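Local coordinates for protein putative RnfG subunit of electron transport complex (Thermotoga maritima, PDB 3DCZ) that probably serves as the FMN-carrying RnfG subunit of a membrane-bound complex that couples electron transfer to ion translocation across the membrane, at residues A102-T107 with L197-L202; F111-V116 with F142-E147. All blocks are in the same frame, centred on the assembly; numbering follows the deposited sequence. Where two conformers were deposited one is given.

Contact 1. Residues A102-T107 with L197-L202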
# COMPACT_ATOMS: atom_id res chain seq x y z
N ALA A 102 -3.26 0.24 0.84
CA ALA A 102 -1.88 0.08 1.26
C ALA A 102 -1.65 0.72 2.61
O ALA A 102 -2.32 1.69 2.95
CB ALA A 102 -0.91 0.64 0.23
N CYS A 103 -0.69 0.17 3.34
CA CYS A 103 -0.29 0.67 4.65
C CYS A 103 1.18 1.08 4.56
O CYS A 103 2.05 0.31 4.15
CB CYS A 103 -0.43 -0.43 5.74
SG CYS A 103 0.29 0.10 7.32
N PHE A 104 1.44 2.32 4.96
CA PHE A 104 2.78 2.88 5.04
C PHE A 104 3.05 3.17 6.51
O PHE A 104 2.19 3.65 7.23
CB PHE A 104 2.88 4.20 4.26
CG PHE A 104 2.71 4.03 2.78
CD1 PHE A 104 1.44 3.99 2.19
CD2 PHE A 104 3.82 3.94 1.96
CE1 PHE A 104 1.29 3.78 0.81
CE2 PHE A 104 3.66 3.79 0.56
CZ PHE A 104 2.38 3.71 -0.00
N ILE A 105 4.27 2.93 6.93
CA ILE A 105 4.68 3.19 8.29
C ILE A 105 5.78 4.23 8.30
O ILE A 105 6.78 4.11 7.59
CB ILE A 105 5.11 1.90 9.00
CG1 ILE A 105 3.88 0.96 9.08
CG2 ILE A 105 5.69 2.19 10.40
CD1 ILE A 105 4.19 -0.46 9.47
N LYS A 106 5.62 5.22 9.16
CA LYS A 106 6.54 6.32 9.24
C LYS A 106 7.83 5.87 9.85
O LYS A 106 7.88 5.23 10.91
CB LYS A 106 5.96 7.48 10.07
CG LYS A 106 6.85 8.70 10.12
CD LYS A 106 6.80 9.51 8.82
CE LYS A 106 7.96 10.52 8.78
NZ LYS A 106 8.61 10.64 7.44
N THR A 107 8.90 6.26 9.15
CA THR A 107 10.28 6.02 9.48
C THR A 107 11.02 7.36 9.65
O THR A 107 10.55 8.43 9.22
CB THR A 107 10.98 5.26 8.34
OG1 THR A 107 10.58 5.83 7.08
CG2 THR A 107 10.56 3.81 8.38
N LEU A 197 1.77 6.98 -6.14
CA LEU A 197 0.97 8.16 -5.87
C LEU A 197 0.60 8.31 -4.40
O LEU A 197 0.58 9.43 -3.87
CB LEU A 197 -0.29 8.16 -6.75
CG LEU A 197 -0.05 8.36 -8.24
CD1 LEU A 197 -1.38 8.23 -8.98
CD2 LEU A 197 0.61 9.70 -8.45
N MSE A 198 0.25 7.20 -3.76
CA MSE A 198 -0.08 7.24 -2.34
C MSE A 198 1.11 7.73 -1.52
O MSE A 198 0.98 8.52 -0.61
CB MSE A 198 -0.56 5.85 -1.89
CG MSE A 198 -2.00 5.58 -2.22
SE MSE A 198 -2.48 3.77 -1.57
CE MSE A 198 -2.21 3.33 -3.18
N TYR A 199 2.30 7.25 -1.90
CA TYR A 199 3.54 7.71 -1.25
C TYR A 199 3.76 9.21 -1.47
O TYR A 199 4.06 9.94 -0.53
CB TYR A 199 4.71 6.89 -1.74
CG TYR A 199 6.04 7.34 -1.19
CD1 TYR A 199 6.41 7.08 0.15
CD2 TYR A 199 6.95 8.02 -2.01
CE1 TYR A 199 7.65 7.51 0.63
CE2 TYR A 199 8.18 8.44 -1.51
CZ TYR A 199 8.52 8.17 -0.19
OH TYR A 199 9.78 8.57 0.26
N ARG A 200 3.57 9.66 -2.71
CA ARG A 200 3.67 11.08 -3.00
C ARG A 200 2.76 11.89 -2.11
O ARG A 200 3.16 12.88 -1.54
CB ARG A 200 3.33 11.35 -4.44
CG ARG A 200 4.47 11.18 -5.36
CD ARG A 200 4.04 11.61 -6.76
NE ARG A 200 3.62 13.01 -6.86
CZ ARG A 200 3.12 13.57 -7.98
NH1 ARG A 200 2.88 12.84 -9.06
NH2 ARG A 200 2.83 14.84 -8.01
N TYR A 201 1.52 11.44 -2.01
CA TYR A 201 0.54 12.17 -1.21
C TYR A 201 0.95 12.20 0.26
O TYR A 201 0.95 13.25 0.87
CB TYR A 201 -0.85 11.51 -1.38
CG TYR A 201 -1.90 12.20 -0.54
CD1 TYR A 201 -2.59 13.30 -1.04
CD2 TYR A 201 -2.15 11.80 0.77
CE1 TYR A 201 -3.54 13.97 -0.28
CE2 TYR A 201 -3.12 12.48 1.53
CZ TYR A 201 -3.80 13.56 0.98
OH TYR A 201 -4.76 14.24 1.70
N LEU A 202 1.33 11.06 0.83
CA LEU A 202 1.77 11.02 2.23
C LEU A 202 2.95 11.96 2.49
O LEU A 202 3.01 12.65 3.51
CB LEU A 202 2.19 9.61 2.64
CG LEU A 202 1.06 8.62 2.84
CD1 LEU A 202 1.62 7.20 3.17
CD2 LEU A 202 0.15 9.10 3.96

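Contact 2. Residues F111-V116 with F142-E147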
# COMPACT_ATOMS: atom_id res chain seq x y z
N PHE A 111 9.04 6.88 4.81
CA PHE A 111 8.03 5.92 5.10
C PHE A 111 8.53 4.61 4.56
O PHE A 111 9.34 4.57 3.63
CB PHE A 111 6.72 6.25 4.36
CG PHE A 111 5.98 7.44 4.89
CD1 PHE A 111 5.06 7.28 5.89
CD2 PHE A 111 6.22 8.73 4.38
CE1 PHE A 111 4.38 8.36 6.40
CE2 PHE A 111 5.53 9.79 4.88
CZ PHE A 111 4.62 9.62 5.88
N MSE A 112 8.03 3.53 5.14
CA MSE A 112 8.18 2.21 4.54
C MSE A 112 6.80 1.72 4.12
O MSE A 112 5.79 2.11 4.69
CB MSE A 112 8.88 1.23 5.48
CG MSE A 112 8.01 0.72 6.58
SE MSE A 112 8.94 -0.50 7.71
CE MSE A 112 10.22 0.68 8.45
N LEU A 113 6.77 0.94 3.05
CA LEU A 113 5.56 0.28 2.58
C LEU A 113 5.41 -1.06 3.31
O LEU A 113 6.24 -1.97 3.13
CB LEU A 113 5.59 0.03 1.06
CG LEU A 113 4.41 -0.75 0.50
CD1 LEU A 113 3.05 -0.06 0.82
CD2 LEU A 113 4.54 -0.93 -1.02
N ASN A 114 4.40 -1.16 4.18
CA ASN A 114 4.21 -2.38 4.97
C ASN A 114 3.51 -3.46 4.20
O ASN A 114 3.91 -4.61 4.27
CB ASN A 114 3.41 -2.06 6.23
CG ASN A 114 3.26 -3.26 7.17
OD1 ASN A 114 4.24 -3.66 7.81
ND2 ASN A 114 2.01 -3.81 7.30
N SER A 115 2.40 -3.11 3.54
CA SER A 115 1.54 -4.11 2.93
C SER A 115 0.57 -3.50 1.97
O SER A 115 0.33 -2.31 1.99
CB SER A 115 0.81 -4.92 4.00
OG SER A 115 -0.01 -5.96 3.50
N VAL A 116 0.04 -4.33 1.11
CA VAL A 116 -0.83 -3.92 0.01
C VAL A 116 -1.90 -4.97 -0.17
O VAL A 116 -1.62 -6.17 -0.03
CB VAL A 116 -0.02 -3.87 -1.33
CG1 VAL A 116 -0.90 -3.46 -2.48
CG2 VAL A 116 1.20 -2.99 -1.19
N PHE A 142 5.38 -6.11 -1.36
CA PHE A 142 5.69 -5.61 -0.02
C PHE A 142 6.42 -6.62 0.83
O PHE A 142 6.36 -7.82 0.55
CB PHE A 142 4.40 -5.23 0.69
CG PHE A 142 3.45 -6.37 0.85
CD1 PHE A 142 3.50 -7.19 1.96
CD2 PHE A 142 2.46 -6.58 -0.08
CE1 PHE A 142 2.56 -8.21 2.11
CE2 PHE A 142 1.55 -7.59 0.07
CZ PHE A 142 1.59 -8.40 1.17
N PRO A 143 7.11 -6.16 1.88
CA PRO A 143 7.32 -4.78 2.28
C PRO A 143 8.42 -4.14 1.41
O PRO A 143 9.22 -4.86 0.78
CB PRO A 143 7.75 -4.91 3.74
CG PRO A 143 8.46 -6.20 3.80
CD PRO A 143 7.83 -7.08 2.76
N VAL A 144 8.49 -2.81 1.42
CA VAL A 144 9.55 -2.06 0.75
C VAL A 144 10.10 -1.03 1.73
O VAL A 144 9.32 -0.26 2.34
CB VAL A 144 9.05 -1.38 -0.55
CG1 VAL A 144 10.17 -0.49 -1.16
CG2 VAL A 144 8.54 -2.45 -1.62
N PRO A 145 11.43 -1.00 1.92
CA PRO A 145 11.99 -0.07 2.90
C PRO A 145 12.01 1.37 2.35
O PRO A 145 11.75 1.61 1.17
CB PRO A 145 13.39 -0.63 3.13
CG PRO A 145 13.73 -1.34 1.86
CD PRO A 145 12.46 -1.82 1.26
N PRO A 146 12.27 2.35 3.22
CA PRO A 146 12.23 3.72 2.78
C PRO A 146 13.08 4.07 1.56
O PRO A 146 12.60 4.82 0.72
CB PRO A 146 12.71 4.49 4.01
CG PRO A 146 12.46 3.61 5.14
CD PRO A 146 12.59 2.23 4.66
N GLU A 147 14.26 3.49 1.45
CA GLU A 147 15.16 3.77 0.32
C GLU A 147 14.57 3.25 -1.00
O GLU A 147 14.71 3.90 -2.04
CB GLU A 147 16.54 3.19 0.58
CG GLU A 147 16.55 1.71 0.91
CD GLU A 147 16.46 1.33 2.41
OE1 GLU A 147 15.82 2.03 3.28
OE2 GLU A 147 17.04 0.25 2.70
O HOH W 1 10.85 6.98 2.33

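Contact 1. Residues A102-T107 with L197-L202
Phe104 is the bump of this contact: its ring projects from strand 98-107 into a hollow on helix 188-206 lined by Met198, Tyr199 and Leu202. The ring is met at three places. At its root, the CD1 methyl of Leu202 lies 3.4 Å from Phe104 CD1 and equally near CB and CG, a close fit that wedges the methyl against the start of the side chain. Farther out, Phe104 CE1 meets Met198 CB at 3.9 Å, while across the ring Phe104 CE2 reaches Tyr199 CB at 4.0 Å. These last two are consecutive helix residues, so the outer end of the ring rests against the helix backbone itself, with CZ 4.0 Å from Tyr199 N. CG of Phe104 stands anti to its carbonyl carbon (chi1 -66°), and this torsion aims the ring at the helix.

A second, smaller fit flanks the first. Met198, a selenomethionine, reaches past the phenylalanine and sets its SE 3.9 Å from Ala102 CB; an extended chi2, following chi1 of -81°, carries the selenium out to that small residue. Ala102 and Phe104 alternate with Cys103, which points from the other side of the strand, as expected where a helix packs on one face of an antiparallel sheet. The axes of the two segments cross at -40° and pass 10.2 Å apart, a spacing filled mainly by the Phe104 ring and the side chains around it. An alanine in place of Phe104 would probably open a gap between sheet and helix and deprive the Leu202 methyl, Met198 CB and Tyr199 CB of their shared partner. Leu87 of the adjoining strand 83-90 touches both Phe104 and Met198, and Leu149 of helix 146-151 packs on Phe104 and Tyr199.

Contact 2. Residues F111-V116 with F142-E147
Phe111 O meets Pro146 CA in a C-H...O contact of 3.1 Å, at the first turn of helix 146-151. Water 1 joins the same two residues, accepting from Phe111 N and donating to Pro146 O. Met112 follows with its CB 3.9 Å from Pro146 CD. Leu113 then makes the single antiparallel bridge, a hydrogen-bonded pair with Val144: Leu113 N donates to Val144 O and Val144 N to Leu113 O, each at 2.9 Å, the second acceptor using a lone pair in its carbonyl plane. Asn114 turns its side chain from this partner, ND2 bonding to Val31 O and Lys33 O, and with Ser115 forms a classic beta bulge opposite Cys103. Ser115 places CA over one face of the Phe142 ring, 3.9 Å from its centroid and 24° off the normal, a CH-pi contact. Over that face OG also sits, offset toward the rim. Val116 CB closes the row 3.9 Å from Phe142 CD2. Pro146, next in line to pair with Phe111, has no N-H to give, and its CA meets Phe111 O instead, which implies an edge held by one reciprocal backbone pair, a water bridge, and C-H, ring and apolar contacts.

Overall arrangement
Both contacts are buried and lie within the FMN-binding domain, yet they use the antiparallel sheet differently. Contact 1 lays a helix on a sheet face through apolar side chains, burying 231 Å²; contact 2 docks a proline-rich loop along strand 110-120, outermost in the sheet, burying 438 Å² and adding backbone hydrogen bonds. The strands are neighbours: Cys103 O to Asn114 N and Ile105 O to Met112 N, each 2.8 Å, are probable hydrogen bonds. Phe111 also touches Tyr199, linking the contact 2 strand to the helix of contact 1. In sequence, contact 2 is nested inside the loop closed by 102-107 and 197-202.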